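PDB 1C7N: cystalysin from Treponema denticola, which is a pyridoxal-5'-phosphate-dependent protein of the class I and II aminotransferase family, carrying covalently bound pyridoxal-5'-phosphate. Local coordinates for residues Tyr149-Gln154 and Arg179-Asp184; Asp203-Asp208 and Ala235-Phe240; Leu327-Phe332 and Ile365-Ile370. One frame throughout, in Å; residues are numbered along the deposited sequence.

Contact 1: residues Tyr149-Gln154 and Arg179-Asp184; sequences YTIDFQ and RVWKKD. Unlike the reference sequence in segment 149-154: Gln154 (reference Glu).
Tyr149 and Arg179 bring the backbones of 149-154 and 179-184 to their closest, with CA atoms 7.3 Å apart. The first segment runs from the end of strand 148-150 through a turn, with Asp152 as N-cap, into helix 153-160; the second is an irregular run into helix 183-195. No backbone hydrogen bond joins them; the Arg179 side chain does so instead. Its NH1 gives a hydrogen bond of 2.7 Å to Tyr149 O, which lies in the guanidinium plane and is met nearly along the C=O axis, although the N-H...O angle is 144°. Bends at chi2 and chi3 (-54° and -45°) fold the arginine back, and Trp181 CE3 lies over one face of its guanidinium. NH2 turns to Val180 O at 3.3 Å, from above that carbonyl's plane. Salt bridges to Glu323 through NE and to Glu185 through NH2 fix the group further. Beside the guanidinium, Ile151 crosses Trp181 at about a right angle, its CD1 3.5 Å from CH2 of the indole, whose NE1 bonds to Cys171 O. The arrangement is buried packing between the hairpin of strands 143-145 and 148-150 and the loop leading into helix 183-195.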
loop_
_atom_site.group_PDB
_atom_site.type_symbol
_atom_site.label_atom_id
_atom_site.label_comp_id
_atom_site.label_asym_id
_atom_site.label_seq_id
_atom_site.Cartn_x
_atom_site.Cartn_y
_atom_site.Cartn_z
ATOM N N TYR A 149 -15.853 -9.383 -30.061
ATOM C CA TYR A 149 -15.092 -8.139 -30.101
ATOM C C TYR A 149 -13.712 -8.247 -30.746
ATOM O O TYR A 149 -12.941 -9.154 -30.441
ATOM C CB TYR A 149 -14.943 -7.575 -28.682
ATOM C CG TYR A 149 -16.215 -6.978 -28.129
ATOM C CD1 TYR A 149 -17.186 -7.777 -27.521
ATOM C CD2 TYR A 149 -16.462 -5.610 -28.240
ATOM C CE1 TYR A 149 -18.373 -7.222 -27.036
ATOM C CE2 TYR A 149 -17.642 -5.048 -27.765
ATOM C CZ TYR A 149 -18.591 -5.855 -27.165
ATOM O OH TYR A 149 -19.748 -5.288 -26.695
ATOM N N THR A 150 -13.409 -7.298 -31.628
ATOM C CA THR A 150 -12.128 -7.258 -32.329
ATOM C C THR A 150 -11.560 -5.838 -32.367
ATOM O O THR A 150 -12.282 -4.862 -32.159
ATOM C CB THR A 150 -12.272 -7.775 -33.778
ATOM O OG1 THR A 150 -13.349 -7.080 -34.426
ATOM C CG2 THR A 150 -12.549 -9.275 -33.783
ATOM N N ILE A 151 -10.264 -5.738 -32.647
ATOM C CA ILE A 151 -9.554 -4.461 -32.702
ATOM C C ILE A 151 -9.753 -3.697 -34.011
ATOM O O ILE A 151 -9.750 -4.288 -35.087
ATOM C CB ILE A 151 -8.036 -4.682 -32.519
ATOM C CG1 ILE A 151 -7.765 -5.417 -31.202
ATOM C CG2 ILE A 151 -7.304 -3.355 -32.563
ATOM C CD1 ILE A 151 -8.159 -4.648 -29.973
ATOM N N ASP A 152 -9.936 -2.384 -33.915
ATOM C CA ASP A 152 -10.085 -1.549 -35.108
ATOM C C ASP A 152 -8.664 -1.107 -35.453
ATOM O O ASP A 152 -8.223 -0.035 -35.038
ATOM C CB ASP A 152 -10.941 -0.316 -34.816
ATOM C CG ASP A 152 -11.212 0.511 -36.062
ATOM O OD1 ASP A 152 -10.411 0.425 -37.019
ATOM O OD2 ASP A 152 -12.216 1.259 -36.077
ATOM N N PHE A 153 -7.949 -1.934 -36.205
ATOM C CA PHE A 153 -6.565 -1.631 -36.555
ATOM C C PHE A 153 -6.344 -0.367 -37.381
ATOM O O PHE A 153 -5.378 0.361 -37.146
ATOM C CB PHE A 153 -5.932 -2.837 -37.249
ATOM C CG PHE A 153 -5.900 -4.072 -36.392
ATOM C CD1 PHE A 153 -6.794 -5.115 -36.613
ATOM C CD2 PHE A 153 -4.984 -4.184 -35.348
ATOM C CE1 PHE A 153 -6.778 -6.254 -35.806
ATOM C CE2 PHE A 153 -4.959 -5.318 -34.535
ATOM C CZ PHE A 153 -5.860 -6.355 -34.765
ATOM N N GLN A 154 -7.224 -0.097 -38.338
ATOM C CA GLN A 154 -7.081 1.100 -39.158
ATOM C C GLN A 154 -7.101 2.339 -38.265
ATOM O O GLN A 154 -6.240 3.214 -38.376
ATOM C CB GLN A 154 -8.212 1.197 -40.183
ATOM C CG GLN A 154 -8.339 -0.007 -41.101
ATOM C CD GLN A 154 -9.337 0.228 -42.220
ATOM O OE1 GLN A 154 -10.469 0.655 -41.976
ATOM N NE2 GLN A 154 -8.926 -0.054 -43.452
ATOM N N ARG A 179 -12.048 -11.089 -23.794
ATOM C CA ARG A 179 -11.190 -11.456 -24.922
ATOM C C ARG A 179 -9.760 -11.800 -24.507
ATOM O O ARG A 179 -9.156 -11.115 -23.674
ATOM C CB ARG A 179 -11.113 -10.320 -25.952
ATOM C CG ARG A 179 -12.229 -10.259 -27.005
ATOM C CD ARG A 179 -12.401 -11.575 -27.763
ATOM N NE ARG A 179 -11.143 -12.177 -28.188
ATOM C CZ ARG A 179 -10.467 -11.845 -29.283
ATOM N NH1 ARG A 179 -10.923 -10.900 -30.094
ATOM N NH2 ARG A 179 -9.327 -12.463 -29.568
ATOM N N VAL A 180 -9.238 -12.879 -25.082
ATOM C CA VAL A 180 -7.857 -13.292 -24.868
ATOM C C VAL A 180 -7.288 -13.102 -26.269
ATOM O O VAL A 180 -7.592 -13.866 -27.181
ATOM C CB VAL A 180 -7.733 -14.768 -24.442
ATOM C CG1 VAL A 180 -6.280 -15.220 -24.565
ATOM C CG2 VAL A 180 -8.202 -14.935 -22.999
ATOM N N TRP A 181 -6.481 -12.063 -26.435
ATOM C CA TRP A 181 -5.918 -11.705 -27.734
ATOM C C TRP A 181 -5.095 -12.756 -28.460
ATOM O O TRP A 181 -4.172 -13.350 -27.899
ATOM C CB TRP A 181 -5.118 -10.410 -27.589
ATOM C CG TRP A 181 -5.930 -9.330 -26.951
ATOM C CD1 TRP A 181 -5.729 -8.763 -25.725
ATOM C CD2 TRP A 181 -7.110 -8.716 -27.491
ATOM N NE1 TRP A 181 -6.712 -7.834 -25.468
ATOM C CE2 TRP A 181 -7.573 -7.786 -26.539
ATOM C CE3 TRP A 181 -7.823 -8.865 -28.691
ATOM C CZ2 TRP A 181 -8.716 -7.004 -26.742
ATOM C CZ3 TRP A 181 -8.963 -8.087 -28.898
ATOM C CH2 TRP A 181 -9.396 -7.169 -27.925
ATOM N N LYS A 182 -5.441 -12.977 -29.726
ATOM C CA LYS A 182 -4.735 -13.958 -30.539
ATOM C C LYS A 182 -3.367 -13.436 -30.953
ATOM O O LYS A 182 -3.134 -12.227 -30.972
ATOM C CB LYS A 182 -5.562 -14.312 -31.782
ATOM C CG LYS A 182 -6.770 -15.196 -31.486
ATOM C CD LYS A 182 -7.382 -15.760 -32.760
ATOM C CE LYS A 182 -8.538 -14.919 -33.261
ATOM N NZ LYS A 182 -9.722 -15.026 -32.358
ATOM N N LYS A 183 -2.463 -14.352 -31.281
ATOM C CA LYS A 183 -1.113 -13.981 -31.684
ATOM C C LYS A 183 -1.061 -13.058 -32.893
ATOM O O LYS A 183 -0.226 -12.153 -32.945
ATOM C CB LYS A 183 -0.278 -15.239 -31.941
ATOM C CG LYS A 183 0.438 -15.748 -30.688
ATOM C CD LYS A 183 0.998 -17.151 -30.875
ATOM C CE LYS A 183 2.111 -17.436 -29.870
ATOM N NZ LYS A 183 1.709 -17.194 -28.454
ATOM N N ASP A 184 -1.956 -13.262 -33.856
ATOM C CA ASP A 184 -1.960 -12.414 -35.045
ATOM C C ASP A 184 -2.400 -10.997 -34.709
ATOM O O ASP A 184 -1.904 -10.029 -35.291
ATOM C CB ASP A 184 -2.883 -12.983 -36.121
ATOM C CG ASP A 184 -2.732 -12.260 -37.444
ATOM O OD1 ASP A 184 -3.634 -12.381 -38.303
ATOM O OD2 ASP A 184 -1.699 -11.572 -37.629
#

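Contact 2: residues Asp203-Asp208 and Ala235-Phe240; sequences DEIHFD and APSKTF. With PLP (pyridoxal-5'-phosphate), chain I.
The His206 imidazole has Lys238 CG over one face, while C2A of pyridoxal-5'-phosphate lies in its plane at the edge. Ile205 CG2 lies over one face of the pyridine, 3.7 Å from C2. Pyridoxal-5'-phosphate is covalently held, Lys238 NZ to C4A at 1.3 Å, the internal aldimine linkage of this family. Asp203 OD1 lies 2.6 Å from the pyridine N1. The other oxygen, OD2, accepts from Ile205 N in an Asx turn, which steadies the carboxylate. The extended CG1-CD1 arm of Ile205 (chi1 -167°, chi2 173°) crosses the Lys238 chain at about a right angle and ends 3.4 Å from Ser237 OG. That hydroxyl makes a weak 3.3 Å bond to phosphate O3P. Farther from pyridoxal-5'-phosphate, Thr239 OG1 donates to the anti lone pair of Asp208 OD2 at 2.8 Å. Two waters complete the join. Both donate to Ile205 O; one also donates to Thr239 OG1 and accepts from Asp208 N, the other donates to Ala235 O and accepts from Thr239 N. The contact thus links the loop following strand 199-203 to the turn after strand 230-234 and the short helix 237-240, with helix 69-83 packed against Phe207, Asp208 and Phe240, helix 275-287 against Pro236 and Phe240, and helix 289-313 against Thr239 and Phe240.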
loop_
_atom_site.group_PDB
_atom_site.type_symbol
_atom_site.label_atom_id
_atom_site.label_comp_id
_atom_site.label_asym_id
_atom_site.label_seq_id
_atom_site.Cartn_x
_atom_site.Cartn_y
_atom_site.Cartn_z
ATOM N N ASP A 203 -1.755 -4.286 -19.275
ATOM C CA ASP A 203 -2.344 -4.773 -18.030
ATOM C C ASP A 203 -2.806 -6.207 -18.264
ATOM O O ASP A 203 -3.809 -6.451 -18.940
ATOM C CB ASP A 203 -3.525 -3.882 -17.620
ATOM C CG ASP A 203 -4.158 -4.294 -16.294
ATOM O OD1 ASP A 203 -4.960 -3.499 -15.744
ATOM O OD2 ASP A 203 -3.872 -5.409 -15.802
ATOM N N GLU A 204 -2.059 -7.156 -17.712
ATOM C CA GLU A 204 -2.380 -8.564 -17.886
ATOM C C GLU A 204 -2.665 -9.225 -16.538
ATOM O O GLU A 204 -2.279 -10.374 -16.298
ATOM C CB GLU A 204 -1.219 -9.265 -18.608
ATOM C CG GLU A 204 -0.631 -8.416 -19.749
ATOM C CD GLU A 204 0.226 -9.196 -20.735
ATOM O OE1 GLU A 204 0.694 -10.305 -20.398
ATOM O OE2 GLU A 204 0.447 -8.687 -21.855
ATOM N N ILE A 205 -3.360 -8.501 -15.663
ATOM C CA ILE A 205 -3.661 -9.041 -14.346
ATOM C C ILE A 205 -4.518 -10.300 -14.414
ATOM O O ILE A 205 -4.452 -11.140 -13.520
ATOM C CB ILE A 205 -4.351 -8.000 -13.436
ATOM C CG1 ILE A 205 -4.337 -8.517 -11.996
ATOM C CG2 ILE A 205 -5.779 -7.750 -13.898
ATOM C CD1 ILE A 205 -4.815 -7.535 -10.980
ATOM N N HIS A 206 -5.313 -10.434 -15.475
ATOM C CA HIS A 206 -6.164 -11.608 -15.642
ATOM C C HIS A 206 -5.479 -12.707 -16.451
ATOM O O HIS A 206 -6.146 -13.649 -16.885
ATOM C CB HIS A 206 -7.456 -11.259 -16.389
ATOM C CG HIS A 206 -8.362 -10.314 -15.664
ATOM N ND1 HIS A 206 -8.305 -8.947 -15.835
ATOM C CD2 HIS A 206 -9.393 -10.544 -14.819
ATOM C CE1 HIS A 206 -9.268 -8.379 -15.134
ATOM N NE2 HIS A 206 -9.943 -9.325 -14.507
ATOM N N PHE A 207 -4.168 -12.625 -16.661
ATOM C CA PHE A 207 -3.558 -13.646 -17.511
ATOM C C PHE A 207 -3.497 -15.097 -17.020
ATOM O O PHE A 207 -3.121 -15.978 -17.790
ATOM C CB PHE A 207 -2.185 -13.176 -18.066
ATOM C CG PHE A 207 -1.043 -13.177 -17.072
ATOM C CD1 PHE A 207 0.241 -12.840 -17.505
ATOM C CD2 PHE A 207 -1.226 -13.507 -15.738
ATOM C CE1 PHE A 207 1.327 -12.831 -16.621
ATOM C CE2 PHE A 207 -0.145 -13.503 -14.846
ATOM C CZ PHE A 207 1.130 -13.165 -15.291
ATOM N N ASP A 208 -3.892 -15.360 -15.773
ATOM C CA ASP A 208 -3.904 -16.740 -15.274
ATOM C C ASP A 208 -5.321 -17.299 -15.323
ATOM O O ASP A 208 -5.530 -18.491 -15.097
ATOM C CB ASP A 208 -3.423 -16.837 -13.823
ATOM C CG ASP A 208 -2.005 -16.360 -13.641
ATOM O OD1 ASP A 208 -1.126 -16.785 -14.416
ATOM O OD2 ASP A 208 -1.768 -15.566 -12.709
ATOM N N ALA A 235 -0.059 -9.411 -11.337
ATOM C CA ALA A 235 -0.284 -9.562 -9.911
ATOM C C ALA A 235 -1.022 -10.870 -9.672
ATOM O O ALA A 235 -1.656 -11.412 -10.579
ATOM C CB ALA A 235 -1.106 -8.387 -9.372
ATOM N N PRO A 236 -0.934 -11.404 -8.447
ATOM C CA PRO A 236 -1.612 -12.658 -8.111
ATOM C C PRO A 236 -3.020 -12.416 -7.551
ATOM O O PRO A 236 -3.773 -13.365 -7.339
ATOM C CB PRO A 236 -0.680 -13.264 -7.067
ATOM C CG PRO A 236 -0.280 -12.036 -6.282
ATOM C CD PRO A 236 0.022 -11.025 -7.386
ATOM N N SER A 237 -3.371 -11.145 -7.338
ATOM C CA SER A 237 -4.669 -10.766 -6.759
ATOM C C SER A 237 -5.945 -11.276 -7.427
ATOM O O SER A 237 -6.817 -11.825 -6.750
ATOM C CB SER A 237 -4.754 -9.239 -6.598
ATOM O OG SER A 237 -4.403 -8.560 -7.787
ATOM N N LYS A 238 -6.094 -11.076 -8.732
ATOM C CA LYS A 238 -7.297 -11.564 -9.395
ATOM C C LYS A 238 -7.283 -13.093 -9.435
ATOM O O LYS A 238 -8.299 -13.750 -9.179
ATOM C CB LYS A 238 -7.391 -10.997 -10.817
ATOM C CG LYS A 238 -7.997 -9.602 -10.867
ATOM C CD LYS A 238 -9.476 -9.645 -10.471
ATOM C CE LYS A 238 -10.124 -8.254 -10.368
ATOM N NZ LYS A 238 -9.432 -7.312 -11.248
ATOM N N THR A 239 -6.118 -13.657 -9.727
ATOM C CA THR A 239 -5.964 -15.108 -9.812
ATOM C C THR A 239 -6.346 -15.860 -8.534
ATOM O O THR A 239 -7.075 -16.853 -8.586
ATOM C CB THR A 239 -4.510 -15.490 -10.158
ATOM O OG1 THR A 239 -4.072 -14.733 -11.294
ATOM C CG2 THR A 239 -4.404 -16.987 -10.471
ATOM N N PHE A 240 -5.863 -15.387 -7.388
ATOM C CA PHE A 240 -6.126 -16.077 -6.125
ATOM C C PHE A 240 -7.036 -15.353 -5.131
ATOM O O PHE A 240 -7.057 -15.674 -3.937
ATOM C CB PHE A 240 -4.790 -16.424 -5.463
ATOM C CG PHE A 240 -3.876 -17.236 -6.346
ATOM C CD1 PHE A 240 -2.891 -16.619 -7.111
ATOM C CD2 PHE A 240 -4.026 -18.620 -6.439
ATOM C CE1 PHE A 240 -2.066 -17.370 -7.955
ATOM C CE2 PHE A 240 -3.209 -19.377 -7.280
ATOM C CZ PHE A 240 -2.228 -18.751 -8.037
HETATM N N1 PLP I . -6.777 -4.127 -13.998
HETATM C C2 PLP I . -7.946 -4.769 -14.451
HETATM C C2A PLP I . -8.111 -4.816 -15.959
HETATM C C3 PLP I . -8.787 -5.387 -13.422
HETATM O O3 PLP I . -9.930 -5.877 -13.903
HETATM C C4 PLP I . -8.373 -5.355 -12.069
HETATM C C4A PLP I . -9.132 -6.042 -11.024
HETATM C C5 PLP I . -7.086 -4.668 -11.732
HETATM C C6 PLP I . -6.341 -4.054 -12.698
HETATM C C5A PLP I . -6.508 -4.979 -10.355
HETATM O O4P PLP I . -6.196 -4.003 -9.441
HETATM P P PLP I . -5.492 -4.603 -8.103
HETATM O O1P PLP I . -5.587 -3.474 -7.181
HETATM O O2P PLP I . -4.053 -4.948 -8.444
HETATM O O3P PLP I . -6.220 -5.779 -7.618
HETATM O O HOH W 1 -5.058 -13.874 -13.495
HETATM O O HOH W 2 -4.234 -11.584 -10.800
#

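Contact 3: residues Leu327-Phe332 and Ile365-Ile370; sequences LQWIDF and IGFERI
Strands 327-331 and 367-371 are antiparallel neighbours in a three-stranded sheet, which 355-356 completes on the other side of 367-371. The axes of 327-331 and 367-370 come within 4.6 Å, with N-to-C directions 154° apart. Gln328 pairs with Ile370 and Ile330 with Glu368, each a hydrogen-bonded pair with two N-H...O bonds; the straightest, Ile330 N to Glu368 O, measures 2.8 Å. Past the strand end, Phe332 N still reaches Gly366 O.

On one side of the sheet, Trp329 and Phe367 form an offset stack, with the five-membered indole ring and the phenyl 4.2 Å apart at their centroids and their planes at 9°. Phe367 CB makes a CH-pi contact over the six-membered ring, 3.7 Å from its centroid, so one residue spans both parts of the indole. With CG anti to the tryptophan's backbone N (chi1 -159°), the indole leans across to the neighbouring strand and receives Arg369 CB at its edge. Asp331 OD1 lies over the opposite face of the phenyl. Leu327 CD1 covers a face of the Arg369 guanidinium, 3.5 Å from NH1. On the other side of the sheet, Ile370 CG2 meets both Gln328 CB and Ile330 CD1, the latter at 3.9 Å, while Phe332 CD1 rests on Glu368 CG.

Several polar ends find their partners beyond the two strands. Trp329 NE1 bonds to Tyr149 OH, and Arg369 reaches Asp355 and Ser37 through NH2 and Asn175 through NH1. Asp331 forms a salt bridge with Arg333. Glu368 differs, its OE1 close to Glu356 OE2, which would probably raise the proton affinity of one carboxylate. Between the strands, backbone bonds set the register while aromatic and aliphatic surfaces do the packing, and Asp355 probably balances the charge of buried Arg369.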
loop_
_atom_site.group_PDB
_atom_site.type_symbol
_atom_site.label_atom_id
_atom_site.label_comp_id
_atom_site.label_asym_id
_atom_site.label_seq_id
_atom_site.Cartn_x
_atom_site.Cartn_y
_atom_site.Cartn_z
ATOM N N LEU A 327 -15.281 -12.869 -15.665
ATOM C CA LEU A 327 -16.309 -11.844 -15.852
ATOM C C LEU A 327 -16.986 -11.997 -17.225
ATOM O O LEU A 327 -16.374 -11.742 -18.262
ATOM C CB LEU A 327 -15.659 -10.464 -15.720
ATOM C CG LEU A 327 -14.856 -10.267 -14.422
ATOM C CD1 LEU A 327 -13.986 -9.020 -14.506
ATOM C CD2 LEU A 327 -15.822 -10.155 -13.252
ATOM N N GLN A 328 -18.251 -12.408 -17.221
ATOM C CA GLN A 328 -18.998 -12.642 -18.457
ATOM C C GLN A 328 -19.796 -11.421 -18.917
ATOM O O GLN A 328 -20.381 -10.708 -18.107
ATOM C CB GLN A 328 -19.911 -13.863 -18.261
ATOM C CG GLN A 328 -20.627 -14.369 -19.508
ATOM C CD GLN A 328 -21.220 -15.755 -19.287
ATOM O OE1 GLN A 328 -21.489 -16.145 -18.154
ATOM N NE2 GLN A 328 -21.439 -16.499 -20.374
ATOM N N TRP A 329 -19.814 -11.201 -20.226
ATOM C CA TRP A 329 -20.475 -10.045 -20.838
ATOM C C TRP A 329 -21.832 -10.453 -21.402
ATOM O O TRP A 329 -21.900 -11.149 -22.413
ATOM C CB TRP A 329 -19.567 -9.511 -21.953
ATOM C CG TRP A 329 -19.773 -8.077 -22.400
ATOM C CD1 TRP A 329 -19.877 -7.640 -23.690
ATOM C CD2 TRP A 329 -19.753 -6.892 -21.579
ATOM N NE1 TRP A 329 -19.910 -6.266 -23.729
ATOM C CE2 TRP A 329 -19.837 -5.781 -22.453
ATOM C CE3 TRP A 329 -19.665 -6.663 -20.200
ATOM C CZ2 TRP A 329 -19.835 -4.459 -21.987
ATOM C CZ3 TRP A 329 -19.664 -5.350 -19.740
ATOM C CH2 TRP A 329 -19.747 -4.264 -20.633
ATOM N N ILE A 330 -22.903 -10.009 -20.749
ATOM C CA ILE A 330 -24.257 -10.347 -21.171
ATOM C C ILE A 330 -24.929 -9.211 -21.931
ATOM O O ILE A 330 -25.035 -8.091 -21.437
ATOM C CB ILE A 330 -25.134 -10.714 -19.960
ATOM C CG1 ILE A 330 -24.430 -11.778 -19.113
ATOM C CG2 ILE A 330 -26.475 -11.261 -20.440
ATOM C CD1 ILE A 330 -25.095 -12.044 -17.794
ATOM N N ASP A 331 -25.404 -9.527 -23.130
ATOM C CA ASP A 331 -26.063 -8.561 -24.000
ATOM C C ASP A 331 -27.574 -8.500 -23.762
ATOM O O ASP A 331 -28.315 -9.374 -24.210
ATOM C CB ASP A 331 -25.763 -8.934 -25.453
ATOM C CG ASP A 331 -26.419 -8.006 -26.453
ATOM O OD1 ASP A 331 -27.063 -7.018 -26.041
ATOM O OD2 ASP A 331 -26.280 -8.273 -27.663
ATOM N N PHE A 332 -28.022 -7.462 -23.058
ATOM C CA PHE A 332 -29.444 -7.280 -22.759
ATOM C C PHE A 332 -30.118 -6.277 -23.695
ATOM O O PHE A 332 -31.268 -5.904 -23.479
ATOM C CB PHE A 332 -29.644 -6.770 -21.324
ATOM C CG PHE A 332 -29.564 -7.836 -20.263
ATOM C CD1 PHE A 332 -28.336 -8.253 -19.763
ATOM C CD2 PHE A 332 -30.731 -8.390 -19.728
ATOM C CE1 PHE A 332 -28.270 -9.206 -18.738
ATOM C CE2 PHE A 332 -30.675 -9.341 -18.706
ATOM C CZ PHE A 332 -29.441 -9.749 -18.210
ATOM N N ILE A 365 -23.130 0.159 -23.026
ATOM C CA ILE A 365 -24.542 0.451 -22.812
ATOM C C ILE A 365 -25.386 -0.692 -23.356
ATOM O O ILE A 365 -25.246 -1.075 -24.519
ATOM C CB ILE A 365 -24.953 1.767 -23.513
ATOM C CG1 ILE A 365 -24.271 2.950 -22.816
ATOM C CG2 ILE A 365 -26.483 1.916 -23.496
ATOM C CD1 ILE A 365 -24.574 4.306 -23.429
ATOM N N GLY A 366 -26.263 -1.228 -22.514
ATOM C CA GLY A 366 -27.106 -2.332 -22.934
ATOM C C GLY A 366 -26.562 -3.673 -22.471
ATOM O O GLY A 366 -27.262 -4.685 -22.530
ATOM N N PHE A 367 -25.313 -3.682 -22.005
ATOM C CA PHE A 367 -24.685 -4.917 -21.528
ATOM C C PHE A 367 -24.617 -4.965 -20.003
ATOM O O PHE A 367 -24.823 -3.957 -19.323
ATOM C CB PHE A 367 -23.254 -5.061 -22.075
ATOM C CG PHE A 367 -23.170 -5.248 -23.568
ATOM C CD1 PHE A 367 -23.265 -4.160 -24.431
ATOM C CD2 PHE A 367 -22.972 -6.520 -24.109
ATOM C CE1 PHE A 367 -23.161 -4.335 -25.816
ATOM C CE2 PHE A 367 -22.868 -6.707 -25.481
ATOM C CZ PHE A 367 -22.962 -5.611 -26.340
ATOM N N GLU A 368 -24.316 -6.154 -19.483
ATOM C CA GLU A 368 -24.179 -6.385 -18.053
ATOM C C GLU A 368 -22.995 -7.318 -17.834
ATOM O O GLU A 368 -22.854 -8.320 -18.535
ATOM C CB GLU A 368 -25.436 -7.047 -17.481
ATOM C CG GLU A 368 -26.690 -6.194 -17.531
ATOM C CD GLU A 368 -26.656 -5.019 -16.571
ATOM O OE1 GLU A 368 -27.649 -4.261 -16.547
ATOM O OE2 GLU A 368 -25.648 -4.852 -15.842
ATOM N N ARG A 369 -22.144 -6.996 -16.866
ATOM C CA ARG A 369 -20.991 -7.844 -16.570
ATOM C C ARG A 369 -21.302 -8.637 -15.308
ATOM O O ARG A 369 -21.551 -8.054 -14.253
ATOM C CB ARG A 369 -19.737 -6.993 -16.338
ATOM C CG ARG A 369 -18.436 -7.797 -16.320
ATOM C CD ARG A 369 -17.271 -6.982 -15.775
ATOM N NE ARG A 369 -17.291 -6.925 -14.318
ATOM C CZ ARG A 369 -16.334 -6.374 -13.572
ATOM N NH1 ARG A 369 -15.266 -5.820 -14.142
ATOM N NH2 ARG A 369 -16.441 -6.388 -12.251
ATOM N N ILE A 370 -21.282 -9.963 -15.415
ATOM C CA ILE A 370 -21.575 -10.822 -14.274
ATOM C C ILE A 370 -20.311 -11.485 -13.733
ATOM O O ILE A 370 -19.495 -12.001 -14.500
ATOM C CB ILE A 370 -22.615 -11.913 -14.657
ATOM C CG1 ILE A 370 -23.105 -12.627 -13.393
ATOM C CG2 ILE A 370 -22.007 -12.907 -15.646
ATOM C CD1 ILE A 370 -24.089 -13.742 -13.658
#

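How the contacts relate
All three contacts are buried, but contact 2 lies deepest, about 7 Å between its centre and that of the chain, against about 17 Å for contact 1 and 15 Å for contact 3. Contact 2 is the pyridoxal-5'-phosphate site, joined by waters and a side-chain bond, with the ligand covalently attached to one segment; contact 1 relies on one arginine and an apolar pair, and contact 3 on a regular strand ladder with stacked rings. Contacts 1 and 3 meet through the Tyr149 side chain, whose OH packs 3.2 Å from Phe367 CZ. Contact 3 touches contact 2 more lightly, Leu327 CD1 packing 4.1 Å from His206 NE2. Contacts 1 and 2 do not touch.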